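Local structure of glycosaminoglycan xylosylkinase (Hydra vulgaris, 5XOM) at residues W218-Y231 and N275-E287. The protein probably transfers phosphate to xylose in the linkage region of proteoglycans, as a glycosaminoglycan xylosylkinase of the secretory-pathway Fam20 family. Sequence-based numbering, arbitrary orientation.
Sequences WPVLKLPHPWRRTY and NADRHHYEYIENE. With NAG (2-acetamido-2-deoxy-beta-D-glucopyranose), chain D.
Leu221 with Tyr283 and Leu223 with Tyr281 form the two hydrogen-bonded pairs of an antiparallel ladder, whose strands run at 150° to each other. Leu221 N gives a nearly straight bond to Tyr283 O at 3.0 Å, and its own carbonyl accepts from Tyr283 N. On the face that these four residues share, the tyrosine rings lean over toward the other strand. Tyr283 does so because its CG sits between the backbone N and the carbonyl carbon (chi1 64°), which lays one ring face against Leu221 CB in a CH-pi contact, 4.0 Å from the ring centroid. Leu223 CD1 also reaches that ring, 3.8 Å from Tyr283 CE1, so an alanine in place of this tyrosine would probably strip Leu221 CB of the ring face over it, leave Leu223 CD1 with Tyr281 alone of the two rings and open a gap on that face of the sheet. Tyr281, whose hydroxyl bonds to Tyr254, lies alongside Leu223 and turns an edge to the His225 ring. On the other face Lys222 NZ makes a long salt bridge of 3.6 Å to Glu282 OE1, and Val220 CG1 packs 3.4 Å from Glu282 CB. The ladder belongs to a three-stranded sheet, with 280-286 in the middle and 289-292 beyond it; residues 275-279, which lead into the central strand, probably correspond to the catalytic loop of Fam20 kinases. Towards that loop, Pro224 CA sits over one face of His280, and His225 N bonds to His279 O at 2.8 Å. After a type I turn from His225 to Arg228, the chain carries on past the loop. Arg229 NE meets Ala276 O at 2.9 Å on a lone pair, its NH2 bonding to Ser310. Tyr231 OH donates to Asp277 OD1 at 2.8 Å from above the carboxylate plane, and Asp277 OD2 is salt-bridged to Lys299.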
loop_
_atom_site.group_PDB
_atom_site.type_symbol
_atom_site.label_atom_id
_atom_site.label_comp_id
_atom_site.label_asym_id
_atom_site.label_seq_id
_atom_site.Cartn_x
_atom_site.Cartn_y
_atom_site.Cartn_z
ATOM N N TRP A 218 -17.385 12.499 -0.929
ATOM C CA TRP A 218 -16.731 13.004 -2.134
ATOM C C TRP A 218 -17.771 13.301 -3.207
ATOM O O TRP A 218 -17.913 12.544 -4.178
ATOM C CB TRP A 218 -15.698 12.007 -2.647
ATOM C CG TRP A 218 -14.588 11.811 -1.687
ATOM C CD1 TRP A 218 -14.428 10.777 -0.809
ATOM C CD2 TRP A 218 -13.480 12.695 -1.478
ATOM N NE1 TRP A 218 -13.275 10.955 -0.076
ATOM C CE2 TRP A 218 -12.676 12.125 -0.468
ATOM C CE3 TRP A 218 -13.083 13.904 -2.057
ATOM C CZ2 TRP A 218 -11.501 12.726 -0.026
ATOM C CZ3 TRP A 218 -11.917 14.501 -1.614
ATOM C CH2 TRP A 218 -11.140 13.913 -0.607
ATOM N N PRO A 219 -18.522 14.389 -3.060
ATOM C CA PRO A 219 -19.484 14.758 -4.101
ATOM C C PRO A 219 -18.779 15.178 -5.382
ATOM O O PRO A 219 -17.653 15.685 -5.371
ATOM C CB PRO A 219 -20.253 15.929 -3.475
ATOM C CG PRO A 219 -19.299 16.510 -2.495
ATOM C CD PRO A 219 -18.511 15.356 -1.949
ATOM N N VAL A 220 -19.459 14.953 -6.500
ATOM C CA VAL A 220 -18.910 15.187 -7.828
ATOM C C VAL A 220 -19.647 16.359 -8.461
ATOM O O VAL A 220 -20.882 16.407 -8.438
ATOM C CB VAL A 220 -19.019 13.922 -8.696
ATOM C CG1 VAL A 220 -18.721 14.242 -10.133
ATOM C CG2 VAL A 220 -18.060 12.857 -8.186
ATOM N N LEU A 221 -18.891 17.304 -9.015
ATOM C CA LEU A 221 -19.445 18.440 -9.739
ATOM C C LEU A 221 -19.113 18.317 -11.221
ATOM O O LEU A 221 -18.036 17.838 -11.588
ATOM C CB LEU A 221 -18.913 19.765 -9.185
ATOM C CG LEU A 221 -19.392 20.122 -7.775
ATOM C CD1 LEU A 221 -18.666 21.349 -7.259
ATOM C CD2 LEU A 221 -20.906 20.346 -7.767
ATOM N N LYS A 222 -20.042 18.752 -12.066
ATOM C CA LYS A 222 -19.936 18.599 -13.509
ATOM C C LYS A 222 -19.949 19.960 -14.192
ATOM O O LYS A 222 -20.764 20.824 -13.856
ATOM C CB LYS A 222 -21.080 17.734 -14.037
ATOM C CG LYS A 222 -21.058 17.505 -15.535
ATOM C CD LYS A 222 -22.419 17.036 -16.022
ATOM C CE LYS A 222 -22.856 15.773 -15.296
ATOM N NZ LYS A 222 -22.264 14.543 -15.890
ATOM N N LEU A 223 -19.051 20.140 -15.158
ATOM C CA LEU A 223 -18.976 21.326 -15.998
ATOM C C LEU A 223 -18.809 20.918 -17.453
ATOM O O LEU A 223 -18.294 19.833 -17.741
ATOM C CB LEU A 223 -17.809 22.242 -15.591
ATOM C CG LEU A 223 -17.929 22.972 -14.253
ATOM C CD1 LEU A 223 -16.653 23.747 -13.934
ATOM C CD2 LEU A 223 -19.129 23.908 -14.284
ATOM N N PRO A 224 -19.248 21.760 -18.389
ATOM C CA PRO A 224 -19.018 21.459 -19.809
ATOM C C PRO A 224 -17.536 21.515 -20.155
ATOM O O PRO A 224 -16.801 22.383 -19.680
ATOM C CB PRO A 224 -19.807 22.554 -20.542
ATOM C CG PRO A 224 -19.982 23.642 -19.537
ATOM C CD PRO A 224 -20.074 22.967 -18.204
ATOM N N HIS A 225 -17.107 20.583 -21.001
ATOM C CA HIS A 225 -15.715 20.539 -21.439
ATOM C C HIS A 225 -15.475 21.625 -22.484
ATOM O O HIS A 225 -16.208 21.692 -23.475
ATOM C CB HIS A 225 -15.385 19.174 -22.033
ATOM C CG HIS A 225 -13.923 18.850 -22.040
ATOM N ND1 HIS A 225 -13.003 19.580 -22.759
ATOM C CD2 HIS A 225 -13.229 17.849 -21.447
ATOM C CE1 HIS A 225 -11.800 19.061 -22.588
ATOM N NE2 HIS A 225 -11.910 18.007 -21.799
ATOM N N PRO A 226 -14.487 22.507 -22.287
ATOM C CA PRO A 226 -14.216 23.550 -23.291
ATOM C C PRO A 226 -13.974 22.997 -24.688
ATOM O O PRO A 226 -14.169 23.708 -25.678
ATOM C CB PRO A 226 -12.969 24.251 -22.740
ATOM C CG PRO A 226 -13.053 24.053 -21.265
ATOM C CD PRO A 226 -13.666 22.681 -21.075
ATOM N N TRP A 227 -13.549 21.736 -24.788
ATOM C CA TRP A 227 -13.269 21.115 -26.078
ATOM C C TRP A 227 -14.346 20.120 -26.496
ATOM O O TRP A 227 -14.091 19.253 -27.338
ATOM C CB TRP A 227 -11.895 20.446 -26.049
ATOM C CG TRP A 227 -10.772 21.434 -26.193
ATOM C CD1 TRP A 227 -10.180 21.828 -27.357
ATOM C CD2 TRP A 227 -10.117 22.159 -25.143
ATOM N NE1 TRP A 227 -9.196 22.752 -27.098
ATOM C CE2 TRP A 227 -9.135 22.972 -25.747
ATOM C CE3 TRP A 227 -10.262 22.198 -23.752
ATOM C CZ2 TRP A 227 -8.303 23.813 -25.010
ATOM C CZ3 TRP A 227 -9.433 23.032 -23.021
ATOM C CH2 TRP A 227 -8.466 23.829 -23.651
ATOM N N ARG A 228 -15.550 20.240 -25.939
ATOM C CA ARG A 228 -16.643 19.355 -26.312
ATOM C C ARG A 228 -17.020 19.533 -27.780
ATOM O O ARG A 228 -16.769 20.572 -28.399
ATOM C CB ARG A 228 -17.864 19.609 -25.425
ATOM C CG ARG A 228 -18.504 20.982 -25.593
ATOM C CD ARG A 228 -19.497 21.234 -24.468
ATOM N NE ARG A 228 -20.176 22.522 -24.587
ATOM C CZ ARG A 228 -19.664 23.680 -24.177
ATOM N NH1 ARG A 228 -18.457 23.720 -23.626
ATOM N NH2 ARG A 228 -20.357 24.803 -24.322
ATOM N N ARG A 229 -17.635 18.494 -28.334
ATOM C CA ARG A 229 -18.078 18.497 -29.715
ATOM C C ARG A 229 -19.468 19.113 -29.823
ATOM O O ARG A 229 -20.145 19.374 -28.825
ATOM C CB ARG A 229 -18.070 17.076 -30.280
ATOM C CG ARG A 229 -16.701 16.458 -30.229
ATOM C CD ARG A 229 -16.707 14.957 -30.426
ATOM N NE ARG A 229 -15.356 14.456 -30.206
ATOM C CZ ARG A 229 -14.402 14.473 -31.128
ATOM N NH1 ARG A 229 -14.657 14.952 -32.337
ATOM N NH2 ARG A 229 -13.192 14.012 -30.843
ATOM N N THR A 230 -19.891 19.349 -31.064
ATOM C CA THR A 230 -21.167 20.012 -31.300
ATOM C C THR A 230 -22.337 19.039 -31.271
ATOM O O THR A 230 -23.462 19.442 -30.950
ATOM C CB THR A 230 -21.139 20.733 -32.645
ATOM O OG1 THR A 230 -20.755 19.801 -33.663
ATOM C CG2 THR A 230 -20.134 21.869 -32.609
ATOM N N TYR A 231 -22.095 17.771 -31.610
ATOM C CA TYR A 231 -23.150 16.760 -31.704
ATOM C C TYR A 231 -24.196 17.185 -32.731
ATOM O O TYR A 231 -25.406 17.034 -32.539
ATOM C CB TYR A 231 -23.756 16.464 -30.330
ATOM C CG TYR A 231 -22.718 15.835 -29.428
ATOM C CD1 TYR A 231 -22.442 14.475 -29.497
ATOM C CD2 TYR A 231 -21.959 16.614 -28.562
ATOM C CE1 TYR A 231 -21.471 13.901 -28.696
ATOM C CE2 TYR A 231 -20.986 16.052 -27.761
ATOM C CZ TYR A 231 -20.746 14.693 -27.832
ATOM O OH TYR A 231 -19.779 14.125 -27.040
ATOM N N ASN A 275 -11.887 7.540 -26.402
ATOM C CA ASN A 275 -13.095 8.140 -25.841
ATOM C C ASN A 275 -13.209 9.566 -26.365
ATOM O O ASN A 275 -12.546 10.482 -25.871
ATOM C CB ASN A 275 -13.058 8.114 -24.314
ATOM C CG ASN A 275 -14.230 8.864 -23.682
ATOM O OD1 ASN A 275 -14.134 9.364 -22.561
ATOM N ND2 ASN A 275 -15.348 8.921 -24.383
ATOM N N ALA A 276 -14.072 9.761 -27.361
ATOM C CA ALA A 276 -14.316 11.071 -27.939
ATOM C C ALA A 276 -15.564 11.727 -27.374
ATOM O O ALA A 276 -16.072 12.680 -27.968
ATOM C CB ALA A 276 -14.419 10.967 -29.456
ATOM N N ASP A 277 -16.062 11.251 -26.231
ATOM C CA ASP A 277 -17.408 11.586 -25.785
ATOM C C ASP A 277 -17.429 12.223 -24.396
ATOM O O ASP A 277 -18.482 12.254 -23.753
ATOM C CB ASP A 277 -18.261 10.312 -25.797
ATOM C CG ASP A 277 -19.754 10.592 -25.781
ATOM O OD1 ASP A 277 -20.229 11.386 -26.622
ATOM O OD2 ASP A 277 -20.456 10.007 -24.928
ATOM N N ARG A 278 -16.316 12.797 -23.941
ATOM C CA ARG A 278 -16.319 13.511 -22.664
ATOM C C ARG A 278 -16.693 14.980 -22.896
ATOM O O ARG A 278 -15.887 15.900 -22.761
ATOM C CB ARG A 278 -14.975 13.362 -21.959
ATOM C CG ARG A 278 -15.064 13.597 -20.450
ATOM C CD ARG A 278 -13.740 13.351 -19.736
ATOM N NE ARG A 278 -13.211 12.010 -19.977
ATOM C CZ ARG A 278 -13.528 10.937 -19.257
ATOM N NH1 ARG A 278 -14.380 11.041 -18.248
ATOM N NH2 ARG A 278 -12.991 9.758 -19.546
ATOM N N HIS A 279 -17.966 15.185 -23.249
ATOM C CA HIS A 279 -18.451 16.535 -23.523
ATOM C C HIS A 279 -18.661 17.337 -22.243
ATOM O O HIS A 279 -18.531 18.567 -22.258
ATOM C CB HIS A 279 -19.745 16.476 -24.343
ATOM C CG HIS A 279 -20.773 15.533 -23.795
ATOM N ND1 HIS A 279 -21.513 15.810 -22.666
ATOM C CD2 HIS A 279 -21.187 14.317 -24.228
ATOM C CE1 HIS A 279 -22.334 14.803 -22.422
ATOM N NE2 HIS A 279 -22.157 13.884 -23.356
ATOM N N HIS A 280 -18.978 16.666 -21.139
ATOM C CA HIS A 280 -18.952 17.256 -19.807
ATOM C C HIS A 280 -17.966 16.473 -18.955
ATOM O O HIS A 280 -17.942 15.241 -19.005
ATOM C CB HIS A 280 -20.335 17.228 -19.140
ATOM C CG HIS A 280 -21.308 18.208 -19.712
ATOM N ND1 HIS A 280 -21.842 18.079 -20.976
ATOM C CD2 HIS A 280 -21.848 19.334 -19.188
ATOM C CE1 HIS A 280 -22.666 19.083 -21.208
ATOM N NE2 HIS A 280 -22.688 19.860 -20.139
ATOM N N TYR A 281 -17.150 17.177 -18.180
ATOM C CA TYR A 281 -16.232 16.514 -17.270
ATOM C C TYR A 281 -16.720 16.672 -15.836
ATOM O O TYR A 281 -17.550 17.531 -15.525
ATOM C CB TYR A 281 -14.801 17.046 -17.429
ATOM C CG TYR A 281 -14.582 18.481 -16.991
ATOM C CD1 TYR A 281 -14.218 18.779 -15.683
ATOM C CD2 TYR A 281 -14.719 19.532 -17.887
ATOM C CE1 TYR A 281 -14.005 20.079 -15.276
ATOM C CE2 TYR A 281 -14.507 20.842 -17.491
ATOM C CZ TYR A 281 -14.149 21.108 -16.181
ATOM O OH TYR A 281 -13.935 22.405 -15.770
ATOM N N GLU A 282 -16.203 15.813 -14.964
ATOM C CA GLU A 282 -16.604 15.772 -13.567
ATOM C C GLU A 282 -15.364 15.817 -12.685
ATOM O O GLU A 282 -14.303 15.306 -13.055
ATOM C CB GLU A 282 -17.435 14.514 -13.276
ATOM C CG GLU A 282 -18.807 14.528 -13.940
ATOM C CD GLU A 282 -19.516 13.185 -13.884
ATOM O OE1 GLU A 282 -20.497 13.059 -13.120
ATOM O OE2 GLU A 282 -19.098 12.252 -14.606
ATOM N N TYR A 283 -15.507 16.432 -11.510
ATOM C CA TYR A 283 -14.364 16.631 -10.632
ATOM C C TYR A 283 -14.797 16.563 -9.174
ATOM O O TYR A 283 -15.962 16.801 -8.844
ATOM C CB TYR A 283 -13.658 17.962 -10.927
ATOM C CG TYR A 283 -14.475 19.215 -10.679
ATOM C CD1 TYR A 283 -15.327 19.721 -11.657
ATOM C CD2 TYR A 283 -14.358 19.918 -9.487
ATOM C CE1 TYR A 283 -16.062 20.886 -11.438
ATOM C CE2 TYR A 283 -15.085 21.085 -9.259
ATOM C CZ TYR A 283 -15.934 21.561 -10.237
ATOM O OH TYR A 283 -16.654 22.713 -10.006
ATOM N N ILE A 284 -13.848 16.199 -8.310
ATOM C CA ILE A 284 -14.031 16.251 -6.868
ATOM C C ILE A 284 -13.308 17.487 -6.353
ATOM O O ILE A 284 -12.443 18.055 -7.024
ATOM C CB ILE A 284 -13.518 14.973 -6.158
ATOM C CG1 ILE A 284 -12.035 14.745 -6.464
ATOM C CG2 ILE A 284 -14.360 13.763 -6.559
ATOM C CD1 ILE A 284 -11.409 13.587 -5.683
ATOM N N GLU A 285 -13.665 17.918 -5.145
ATOM C CA GLU A 285 -13.105 19.157 -4.618
ATOM C C GLU A 285 -13.292 19.204 -3.108
ATOM O O GLU A 285 -14.338 18.803 -2.591
ATOM C CB GLU A 285 -13.756 20.372 -5.290
ATOM C CG GLU A 285 -13.152 21.713 -4.892
ATOM C CD GLU A 285 -13.695 22.851 -5.738
ATOM O OE1 GLU A 285 -14.905 23.116 -5.652
ATOM O OE2 GLU A 285 -12.919 23.479 -6.487
ATOM N N ASN A 286 -12.265 19.673 -2.410
ATOM C CA ASN A 286 -12.364 19.989 -0.990
ATOM C C ASN A 286 -11.427 21.161 -0.704
ATOM O O ASN A 286 -11.029 21.891 -1.619
ATOM C CB ASN A 286 -12.089 18.738 -0.132
ATOM C CG ASN A 286 -10.663 18.228 -0.254
ATOM O OD1 ASN A 286 -9.775 18.905 -0.774
ATOM N ND2 ASN A 286 -10.438 17.022 0.243
ATOM N N GLU A 287 -11.083 21.356 0.569
ATOM C CA GLU A 287 -10.240 22.486 0.942
ATOM C C GLU A 287 -8.822 22.404 0.377
ATOM O O GLU A 287 -8.169 23.444 0.258
ATOM C CB GLU A 287 -10.188 22.630 2.467
ATOM C CG GLU A 287 -9.422 21.528 3.184
ATOM C CD GLU A 287 -9.583 21.594 4.692
ATOM O OE1 GLU A 287 -10.398 22.414 5.167
ATOM O OE2 GLU A 287 -8.890 20.829 5.400
HETATM C C1 NAG D . -6.197 18.023 3.570
HETATM C C2 NAG D . -5.481 18.323 4.914
HETATM C C3 NAG D . -6.184 17.563 6.057
HETATM C C4 NAG D . -7.697 17.763 6.026
HETATM C C5 NAG D . -8.244 17.483 4.632
HETATM C C6 NAG D . -9.714 17.798 4.483
HETATM C C7 NAG D . -3.132 18.520 5.636
HETATM C C8 NAG D . -1.738 17.988 5.472
HETATM N N2 NAG D . -4.072 17.951 4.868
HETATM O O3 NAG D . -5.664 17.955 7.322
HETATM O O4 NAG D . -8.325 16.865 6.935
HETATM O O5 NAG D . -7.563 18.315 3.692
HETATM O O6 NAG D . -10.103 17.765 3.115
HETATM O O7 NAG D . -3.392 19.434 6.416
HETATM O O HOH W 1 -15.832 16.141 -3.843
HETATM O O HOH W 2 -17.114 18.432 -6.332
HETATM O O HOH W 3 -13.367 14.841 -27.879
#